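Local coordinates for protein VlsE1 (Borreliella burgdorferi, PDB 1L8W) that is a variable surface lipoprotein of the Lyme disease spirochaete, in a family whose antigenic switching probably helps the bacterium evade the host immune response, at residues K63-F66 against T67-A71; K120-K123 against A124-A128; V47-A50 against F51-S55. One frame throughout, in Å; residues are numbered along the deposited sequence.

Contact 1: residues K63-F66 against T67-A71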
ATOM      1  N   LYS A  63       3.228   8.237  -6.778  1.00 17.23           N
ATOM      2  CA  LYS A  63       2.629   9.556  -6.804  1.00 17.75           C
ATOM      3  C   LYS A  63       2.011   9.759  -8.178  1.00 16.37           C
ATOM      4  O   LYS A  63       0.870  10.221  -8.301  1.00 17.88           O
ATOM      5  CB  LYS A  63       3.691  10.623  -6.532  1.00 18.09           C
ATOM      6  CG  LYS A  63       3.146  12.038  -6.341  1.00 20.85           C
ATOM      7  CD  LYS A  63       4.290  13.018  -6.145  1.00 21.30           C
ATOM      8  CE  LYS A  63       3.793  14.422  -5.877  1.00 23.77           C
ATOM      9  NZ  LYS A  63       3.098  14.513  -4.575  1.00 31.74           N
ATOM     10  N   THR A  64       2.767   9.396  -9.208  1.00 15.70           N
ATOM     11  CA  THR A  64       2.311   9.528 -10.593  1.00 12.74           C
ATOM     12  C   THR A  64       0.995   8.773 -10.793  1.00 13.62           C
ATOM     13  O   THR A  64       0.076   9.264 -11.462  1.00 11.96           O
ATOM     14  CB  THR A  64       3.378   8.979 -11.565  1.00 13.11           C
ATOM     15  OG1 THR A  64       4.584   9.739 -11.414  1.00 16.69           O
ATOM     16  CG2 THR A  64       2.906   9.068 -13.012  1.00 14.34           C
ATOM     17  N   TYR A  65       0.917   7.573 -10.220  1.00 13.54           N
ATOM     18  CA  TYR A  65      -0.284   6.756 -10.308  1.00 13.60           C
ATOM     19  C   TYR A  65      -1.497   7.522  -9.773  1.00 13.51           C
ATOM     20  O   TYR A  65      -2.513   7.638 -10.460  1.00 15.97           O
ATOM     21  CB  TYR A  65      -0.116   5.454  -9.517  1.00 15.59           C
ATOM     22  CG  TYR A  65      -1.423   4.717  -9.301  1.00 15.88           C
ATOM     23  CD1 TYR A  65      -1.974   3.901 -10.299  1.00 13.13           C
ATOM     24  CD2 TYR A  65      -2.141   4.886  -8.118  1.00 16.67           C
ATOM     25  CE1 TYR A  65      -3.215   3.279 -10.117  1.00 15.84           C
ATOM     26  CE2 TYR A  65      -3.381   4.271  -7.925  1.00 18.07           C
ATOM     27  CZ  TYR A  65      -3.914   3.474  -8.925  1.00 19.37           C
ATOM     28  OH  TYR A  65      -5.152   2.901  -8.724  1.00 19.13           O
ATOM     29  N   PHE A  66      -1.394   8.048  -8.555  1.00 13.55           N
ATOM     30  CA  PHE A  66      -2.507   8.801  -7.977  1.00 13.36           C
ATOM     31  C   PHE A  66      -2.859  10.059  -8.775  1.00 12.74           C
ATOM     32  O   PHE A  66      -4.031  10.321  -9.019  1.00 12.72           O
ATOM     33  CB  PHE A  66      -2.218   9.177  -6.512  1.00 15.04           C
ATOM     34  CG  PHE A  66      -2.255   8.007  -5.557  1.00 14.52           C
ATOM     35  CD1 PHE A  66      -3.376   7.183  -5.481  1.00 16.83           C
ATOM     36  CD2 PHE A  66      -1.172   7.741  -4.722  1.00 12.96           C
ATOM     37  CE1 PHE A  66      -3.417   6.104  -4.576  1.00 17.39           C
ATOM     38  CE2 PHE A  66      -1.201   6.678  -3.822  1.00 11.59           C
ATOM     39  CZ  PHE A  66      -2.320   5.857  -3.746  1.00 16.03           C
ATOM     40  N   THR A  67      -1.853  10.832  -9.187  1.00 15.87           N
ATOM     41  CA  THR A  67      -2.104  12.048  -9.961  1.00 12.74           C
ATOM     42  C   THR A  67      -2.873  11.691 -11.237  1.00 15.93           C
ATOM     43  O   THR A  67      -3.876  12.329 -11.575  1.00 14.90           O
ATOM     44  CB  THR A  67      -0.797  12.756 -10.375  1.00 15.09           C
ATOM     45  OG1 THR A  67       0.066  12.887  -9.238  1.00  9.77           O
ATOM     46  CG2 THR A  67      -1.108  14.181 -10.932  1.00 11.60           C
ATOM     47  N   THR A  68      -2.401  10.657 -11.930  1.00 15.49           N
ATOM     48  CA  THR A  68      -3.036  10.196 -13.158  1.00 14.56           C
ATOM     49  C   THR A  68      -4.490   9.780 -12.881  1.00 15.68           C
ATOM     50  O   THR A  68      -5.371  10.042 -13.694  1.00 15.05           O
ATOM     51  CB  THR A  68      -2.260   8.996 -13.772  1.00 16.79           C
ATOM     52  OG1 THR A  68      -0.893   9.370 -13.990  1.00 19.13           O
ATOM     53  CG2 THR A  68      -2.876   8.580 -15.109  1.00 13.59           C
ATOM     54  N   VAL A  69      -4.726   9.123 -11.744  1.00 16.73           N
ATOM     55  CA  VAL A  69      -6.062   8.694 -11.348  1.00 15.63           C
ATOM     56  C   VAL A  69      -6.910   9.936 -11.084  1.00 16.88           C
ATOM     57  O   VAL A  69      -8.074  10.008 -11.476  1.00 19.15           O
ATOM     58  CB  VAL A  69      -6.035   7.845 -10.034  1.00 19.82           C
ATOM     59  CG1 VAL A  69      -7.461   7.669  -9.495  1.00 16.80           C
ATOM     60  CG2 VAL A  69      -5.399   6.496 -10.289  1.00 17.71           C
ATOM     61  N   ALA A  70      -6.335  10.911 -10.395  1.00 16.19           N
ATOM     62  CA  ALA A  70      -7.069  12.141 -10.120  1.00 19.24           C
ATOM     63  C   ALA A  70      -7.527  12.756 -11.448  1.00 18.79           C
ATOM     64  O   ALA A  70      -8.698  13.126 -11.612  1.00 19.95           O
ATOM     65  CB  ALA A  70      -6.180  13.127  -9.350  1.00 17.55           C
ATOM     66  N   ALA A  71      -6.600  12.837 -12.397  1.00 19.53           N
ATOM     67  CA  ALA A  71      -6.880  13.405 -13.717  1.00 19.94           C
ATOM     68  C   ALA A  71      -8.075  12.751 -14.410  1.00 21.53           C
ATOM     69  O   ALA A  71      -8.962  13.438 -14.918  1.00 20.76           O
ATOM     70  CB  ALA A  71      -5.652  13.289 -14.597  1.00 18.43           C
TER
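Val69 lays its CG2 methyl over one face of the Tyr65 ring, one helical turn apart in helix 59-80. This CH-pi contact puts Val69 CG2 3.8 Å from the centre of the Tyr65 ring, 18° off its normal. The methyl is displaced toward the rim, where Tyr65 CZ lies 3.6 Å from Val69 CG2. Tyr65 CG is anti to its backbone N (chi1 167°), which swings the ring forward along the helix over the valine. Valine suits the place, one methyl meeting the ring while the side chain also packs on Ile320 and Val125 of the neighbouring helices. The Phe66 ring in turn receives Tyr65 CD2 over one face.

Among the polar contacts, Thr64 O is gripped twice: Thr68 N donates at 2.9 Å and Thr68 OG1 at 2.7 Å, from opposite faces of the carbonyl plane. The hydroxyl sits 38° out of that plane. It thus finds an acceptor within its own helix, on an exposed flank. Regular i to i+4 bonds continue on both sides, Ala70 N to Phe66 O being 2.7 Å.

Tyr65 and Val69 lean on helix 294-333, where Tyr65 OH bonds to Thr317 OG1. Phe66 and Ala70 face helix 106-131, whose Glu129 hydrogen-bonds with Thr67 OG1.

Contact 2: residues K120-K123 against A124-A128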
ATOM      1  N   LYS A 120     -15.522  12.993  -3.865  1.00 26.27           N
ATOM      2  CA  LYS A 120     -14.953  12.304  -2.716  1.00 26.62           C
ATOM      3  C   LYS A 120     -13.713  11.497  -3.090  1.00 24.97           C
ATOM      4  O   LYS A 120     -12.737  11.453  -2.339  1.00 22.26           O
ATOM      5  CB  LYS A 120     -16.004  11.377  -2.096  1.00 29.14           C
ATOM      6  CG  LYS A 120     -17.236  12.116  -1.579  1.00 32.68           C
ATOM      7  CD  LYS A 120     -18.236  11.184  -0.909  1.00 32.67           C
ATOM      8  CE  LYS A 120     -19.415  11.977  -0.364  1.00 33.00           C
ATOM      9  NZ  LYS A 120     -20.472  11.096   0.190  1.00 34.53           N
ATOM     10  N   LEU A 121     -13.763  10.864  -4.254  1.00 23.96           N
ATOM     11  CA  LEU A 121     -12.660  10.054  -4.732  1.00 25.18           C
ATOM     12  C   LEU A 121     -11.447  10.936  -5.040  1.00 25.81           C
ATOM     13  O   LEU A 121     -10.335  10.645  -4.605  1.00 26.20           O
ATOM     14  CB  LEU A 121     -13.092   9.269  -5.980  1.00 24.06           C
ATOM     15  CG  LEU A 121     -14.170   8.187  -5.810  1.00 23.16           C
ATOM     16  CD1 LEU A 121     -14.647   7.698  -7.177  1.00 23.92           C
ATOM     17  CD2 LEU A 121     -13.618   7.030  -5.000  1.00 24.43           C
ATOM     18  N   VAL A 122     -11.664  12.022  -5.773  1.00 26.36           N
ATOM     19  CA  VAL A 122     -10.568  12.919  -6.122  1.00 25.28           C
ATOM     20  C   VAL A 122      -9.884  13.451  -4.869  1.00 23.81           C
ATOM     21  O   VAL A 122      -8.655  13.437  -4.774  1.00 25.22           O
ATOM     22  CB  VAL A 122     -11.063  14.098  -6.984  1.00 27.63           C
ATOM     23  CG1 VAL A 122      -9.920  15.070  -7.252  1.00 25.41           C
ATOM     24  CG2 VAL A 122     -11.631  13.567  -8.299  1.00 24.72           C
ATOM     25  N   LYS A 123     -10.678  13.913  -3.909  1.00 22.98           N
ATOM     26  CA  LYS A 123     -10.134  14.425  -2.655  1.00 23.58           C
ATOM     27  C   LYS A 123      -9.378  13.326  -1.914  1.00 22.46           C
ATOM     28  O   LYS A 123      -8.341  13.579  -1.300  1.00 21.47           O
ATOM     29  CB  LYS A 123     -11.256  14.961  -1.765  1.00 26.95           C
ATOM     30  CG  LYS A 123     -11.640  16.425  -2.020  1.00 33.69           C
ATOM     31  CD  LYS A 123     -12.199  16.669  -3.428  1.00 35.98           C
ATOM     32  CE  LYS A 123     -12.439  18.162  -3.677  1.00 38.50           C
ATOM     33  NZ  LYS A 123     -13.060  18.440  -5.009  1.00 40.75           N
ATOM     34  N   ALA A 124      -9.902  12.104  -1.982  1.00 20.35           N
ATOM     35  CA  ALA A 124      -9.277  10.968  -1.320  1.00 20.01           C
ATOM     36  C   ALA A 124      -7.949  10.580  -1.975  1.00 20.11           C
ATOM     37  O   ALA A 124      -6.957  10.346  -1.277  1.00 19.25           O
ATOM     38  CB  ALA A 124     -10.234   9.769  -1.312  1.00 19.31           C
ATOM     39  N   VAL A 125      -7.915  10.517  -3.308  1.00 18.93           N
ATOM     40  CA  VAL A 125      -6.671  10.148  -3.976  1.00 19.56           C
ATOM     41  C   VAL A 125      -5.633  11.248  -3.801  1.00 20.18           C
ATOM     42  O   VAL A 125      -4.442  10.961  -3.701  1.00 21.14           O
ATOM     43  CB  VAL A 125      -6.858   9.858  -5.506  1.00 22.68           C
ATOM     44  CG1 VAL A 125      -8.042   8.903  -5.727  1.00 17.48           C
ATOM     45  CG2 VAL A 125      -7.017  11.149  -6.283  1.00 23.58           C
ATOM     46  N   LYS A 126      -6.076  12.502  -3.748  1.00 20.16           N
ATOM     47  CA  LYS A 126      -5.140  13.616  -3.576  1.00 21.47           C
ATOM     48  C   LYS A 126      -4.486  13.578  -2.195  1.00 21.89           C
ATOM     49  O   LYS A 126      -3.346  14.041  -2.014  1.00 17.89           O
ATOM     50  CB  LYS A 126      -5.839  14.956  -3.813  1.00 23.46           C
ATOM     51  CG  LYS A 126      -6.185  15.212  -5.285  1.00 24.86           C
ATOM     52  CD  LYS A 126      -6.771  16.612  -5.470  1.00 29.68           C
ATOM     53  CE  LYS A 126      -7.130  16.906  -6.925  1.00 31.24           C
ATOM     54  NZ  LYS A 126      -5.958  16.823  -7.834  1.00 32.15           N
ATOM     55  N   THR A 127      -5.199  13.021  -1.220  1.00 19.56           N
ATOM     56  CA  THR A 127      -4.625  12.879   0.109  1.00 19.28           C
ATOM     57  C   THR A 127      -3.485  11.860  -0.068  1.00 18.51           C
ATOM     58  O   THR A 127      -2.358  12.095   0.367  1.00 18.18           O
ATOM     59  CB  THR A 127      -5.650  12.332   1.130  1.00 20.09           C
ATOM     60  OG1 THR A 127      -6.765  13.230   1.233  1.00 25.20           O
ATOM     61  CG2 THR A 127      -5.005  12.192   2.500  1.00 20.55           C
ATOM     62  N   ALA A 128      -3.778  10.745  -0.736  1.00 17.95           N
ATOM     63  CA  ALA A 128      -2.764   9.723  -0.983  1.00 17.63           C
ATOM     64  C   ALA A 128      -1.624  10.311  -1.823  1.00 17.75           C
ATOM     65  O   ALA A 128      -0.443  10.128  -1.508  1.00 17.03           O
ATOM     66  CB  ALA A 128      -3.376   8.543  -1.707  1.00 15.62           C
TER
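Val122 and Lys126 run side by side in an i, i+4 pair within helix 106-131, part of the helical bundle of this lipoprotein. Here the packing is tight: the CG1 methyl of Val122 presses on CE of Lys126 at 3.4 Å, closer than usual for two carbons. The lysine chain is extended until it turns at its last torsion (chi4 -60°); the far end of its aliphatic chain, CD and CE, lies against that methyl, while NZ forms a salt bridge with Glu74 of helix 59-80. Lysine suits this boundary because it is apolar along its length and charged at its end.

The buried side is built from small or branched residues. Ala124 brings only a methyl against Lys120 O, at 3.2 Å, and lets Glu165 and Ile166 of helix 153-170 come close; Leu121 and Val122 meet Leu73 of helix 59-80. Val125 N gives Leu121 O a 2.7 Å bond with an N-H...O angle of 164°.

Toward solvent the contact is looser. Lys120 and Lys123 are exposed, and Lys120 meets the second segment chiefly through its backbone. At the border with helix 153-170, Thr127 OG1 hydrogen-bonds with Glu165, while Thr127 N reaches Lys123 O at 3.2 Å with a bent angle of 137°.

Contact 3: residues V47-A50 against F51-S55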
ATOM      1  N   VAL A  47       0.463   0.413 -22.986  1.00 35.64           N
ATOM      2  CA  VAL A  47       1.160   1.483 -22.286  1.00 34.41           C
ATOM      3  C   VAL A  47       0.803   1.413 -20.811  1.00 31.59           C
ATOM      4  O   VAL A  47       1.644   1.677 -19.949  1.00 31.14           O
ATOM      5  CB  VAL A  47       0.777   2.866 -22.845  1.00 35.75           C
ATOM      6  CG1 VAL A  47       1.318   3.962 -21.933  1.00 37.23           C
ATOM      7  CG2 VAL A  47       1.344   3.024 -24.254  1.00 36.90           C
ATOM      8  N   ALA A  48      -0.445   1.051 -20.528  1.00 27.36           N
ATOM      9  CA  ALA A  48      -0.905   0.920 -19.150  1.00 26.06           C
ATOM     10  C   ALA A  48      -0.225  -0.259 -18.444  1.00 25.47           C
ATOM     11  O   ALA A  48      -0.049  -0.228 -17.232  1.00 25.31           O
ATOM     12  CB  ALA A  48      -2.419   0.742 -19.116  1.00 25.32           C
ATOM     13  N   GLU A  49       0.145  -1.294 -19.203  1.00 25.60           N
ATOM     14  CA  GLU A  49       0.804  -2.482 -18.643  1.00 25.72           C
ATOM     15  C   GLU A  49       2.306  -2.244 -18.522  1.00 24.48           C
ATOM     16  O   GLU A  49       2.940  -2.718 -17.577  1.00 21.29           O
ATOM     17  CB  GLU A  49       0.557  -3.709 -19.522  1.00 26.03           C
ATOM     18  CG  GLU A  49      -0.906  -4.138 -19.645  1.00 32.27           C
ATOM     19  CD  GLU A  49      -1.433  -4.871 -18.414  1.00 36.12           C
ATOM     20  OE1 GLU A  49      -0.627  -5.216 -17.519  1.00 37.27           O
ATOM     21  OE2 GLU A  49      -2.659  -5.115 -18.345  1.00 36.74           O
ATOM     22  N   ALA A  50       2.871  -1.510 -19.480  1.00 22.99           N
ATOM     23  CA  ALA A  50       4.298  -1.190 -19.456  1.00 22.84           C
ATOM     24  C   ALA A  50       4.542  -0.421 -18.164  1.00 23.85           C
ATOM     25  O   ALA A  50       5.605  -0.525 -17.551  1.00 26.31           O
ATOM     26  CB  ALA A  50       4.678  -0.340 -20.662  1.00 20.66           C
ATOM     27  N   PHE A  51       3.547   0.367 -17.775  1.00 24.12           N
ATOM     28  CA  PHE A  51       3.595   1.122 -16.534  1.00 26.57           C
ATOM     29  C   PHE A  51       2.842   0.173 -15.620  1.00 28.04           C
ATOM     30  O   PHE A  51       1.859  -0.426 -16.037  1.00 31.32           O
ATOM     31  CB  PHE A  51       2.808   2.434 -16.658  1.00 26.81           C
ATOM     32  CG  PHE A  51       2.923   3.334 -15.453  1.00 27.62           C
ATOM     33  CD1 PHE A  51       4.048   4.137 -15.270  1.00 28.04           C
ATOM     34  CD2 PHE A  51       1.930   3.345 -14.477  1.00 28.21           C
ATOM     35  CE1 PHE A  51       4.186   4.937 -14.129  1.00 29.00           C
ATOM     36  CE2 PHE A  51       2.052   4.142 -13.328  1.00 28.29           C
ATOM     37  CZ  PHE A  51       3.183   4.939 -13.152  1.00 28.43           C
ATOM     38  N   GLY A  52       3.276   0.004 -14.388  1.00 28.29           N
ATOM     39  CA  GLY A  52       2.532  -0.910 -13.539  1.00 29.20           C
ATOM     40  C   GLY A  52       3.314  -2.189 -13.361  1.00 28.09           C
ATOM     41  O   GLY A  52       3.478  -2.647 -12.239  1.00 28.72           O
ATOM     42  N   PHE A  53       3.788  -2.756 -14.467  1.00 24.56           N
ATOM     43  CA  PHE A  53       4.603  -3.963 -14.422  1.00 23.70           C
ATOM     44  C   PHE A  53       6.018  -3.622 -14.849  1.00 22.46           C
ATOM     45  O   PHE A  53       6.833  -4.506 -15.099  1.00 24.28           O
ATOM     46  CB  PHE A  53       4.033  -5.051 -15.332  1.00 24.13           C
ATOM     47  CG  PHE A  53       2.907  -5.821 -14.710  1.00 25.32           C
ATOM     48  CD1 PHE A  53       3.082  -6.456 -13.484  1.00 24.89           C
ATOM     49  CD2 PHE A  53       1.669  -5.896 -15.330  1.00 24.35           C
ATOM     50  CE1 PHE A  53       2.036  -7.151 -12.885  1.00 24.97           C
ATOM     51  CE2 PHE A  53       0.615  -6.591 -14.738  1.00 24.46           C
ATOM     52  CZ  PHE A  53       0.799  -7.216 -13.518  1.00 23.93           C
ATOM     53  N   LYS A  54       6.293  -2.327 -14.937  1.00 20.66           N
ATOM     54  CA  LYS A  54       7.604  -1.834 -15.317  1.00 20.21           C
ATOM     55  C   LYS A  54       8.640  -2.439 -14.377  1.00 21.63           C
ATOM     56  O   LYS A  54       8.313  -2.941 -13.304  1.00 21.15           O
ATOM     57  CB  LYS A  54       7.646  -0.301 -15.200  1.00 19.47           C
ATOM     58  CG  LYS A  54       7.428   0.217 -13.772  1.00 21.26           C
ATOM     59  CD  LYS A  54       7.605   1.736 -13.637  1.00 19.06           C
ATOM     60  CE  LYS A  54       9.049   2.164 -13.927  1.00 23.56           C
ATOM     61  NZ  LYS A  54       9.317   3.574 -13.536  1.00 20.66           N
ATOM     62  N   SER A  55       9.896  -2.387 -14.789  1.00 22.07           N
ATOM     63  CA  SER A  55      10.966  -2.901 -13.967  1.00 23.52           C
ATOM     64  C   SER A  55      11.347  -1.785 -13.016  1.00 24.40           C
ATOM     65  O   SER A  55      11.122  -0.615 -13.312  1.00 24.95           O
ATOM     66  CB  SER A  55      12.171  -3.232 -14.834  1.00 24.65           C
ATOM     67  OG  SER A  55      12.613  -2.060 -15.506  1.00 26.12           O
TER
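Phe51, Glu49 and Ala50 carry most of the contact where helix 45-50 ends and the chain turns into a loop. Phe51 is the first residue to leave helical backbone angles, yet Phe51 N still bonds back to Val47 O at 3.2 Å, an i to i+4 bond in the helical pattern. That donor stands 35° out of the carbonyl plane. With CG opposite the backbone N (chi1 -174°), the Phe51 ring leads away from the short helix to touch Asp61 and Thr64 of helix 59-80, which gives this still largely exposed ring some apolar contact.

Ala50, an exposed residue at the helix end, contributes mainly its carbonyl: Lys54 CB comes to 3.1 Å from Ala50 O, while the lysine chain runs off to a salt bridge with Asp61. Between them Gly52, as modelled, has a positive phi that suits glycine, though the peptide before it is uncertain.

Glu49 meets Phe53 through both backbone and side chain. Its carbonyl O accepts Phe53 N at 3.2 Å, carrying the i to i+4 spacing into the loop. Its side chain bends at chi2 and lies beside that of Phe53, pointing the same way. The carboxylate and ring are nearly coplanar, 8° apart, and Glu49 OE1 meets the ring edge in plane, 3.2 Å from Phe53 CD2.

From the N-terminal end of the modelled chain, contact 3 comes first, joining the last turn of helix 45-50 to the loop that leads into helix 59-80. Contact 1 lies within that next helix and contact 2 within helix 106-131. Contacts 1 and 2 follow the turns of a helix and close no loop; contact 3 closes the short turn at a helix end. The three follow in series without nesting or crossing. Contact 3 reaches contact 1 through Phe51 CZ, 4.1 Å from Thr64 CG2. Contacts 1 and 2, with centres about 10 Å apart, pack directly: Phe66 CZ lies 3.5 Å from Ala128 CB, and Ala70 meets Val125, joining consecutive long helices. Contacts 2 and 3 do not touch.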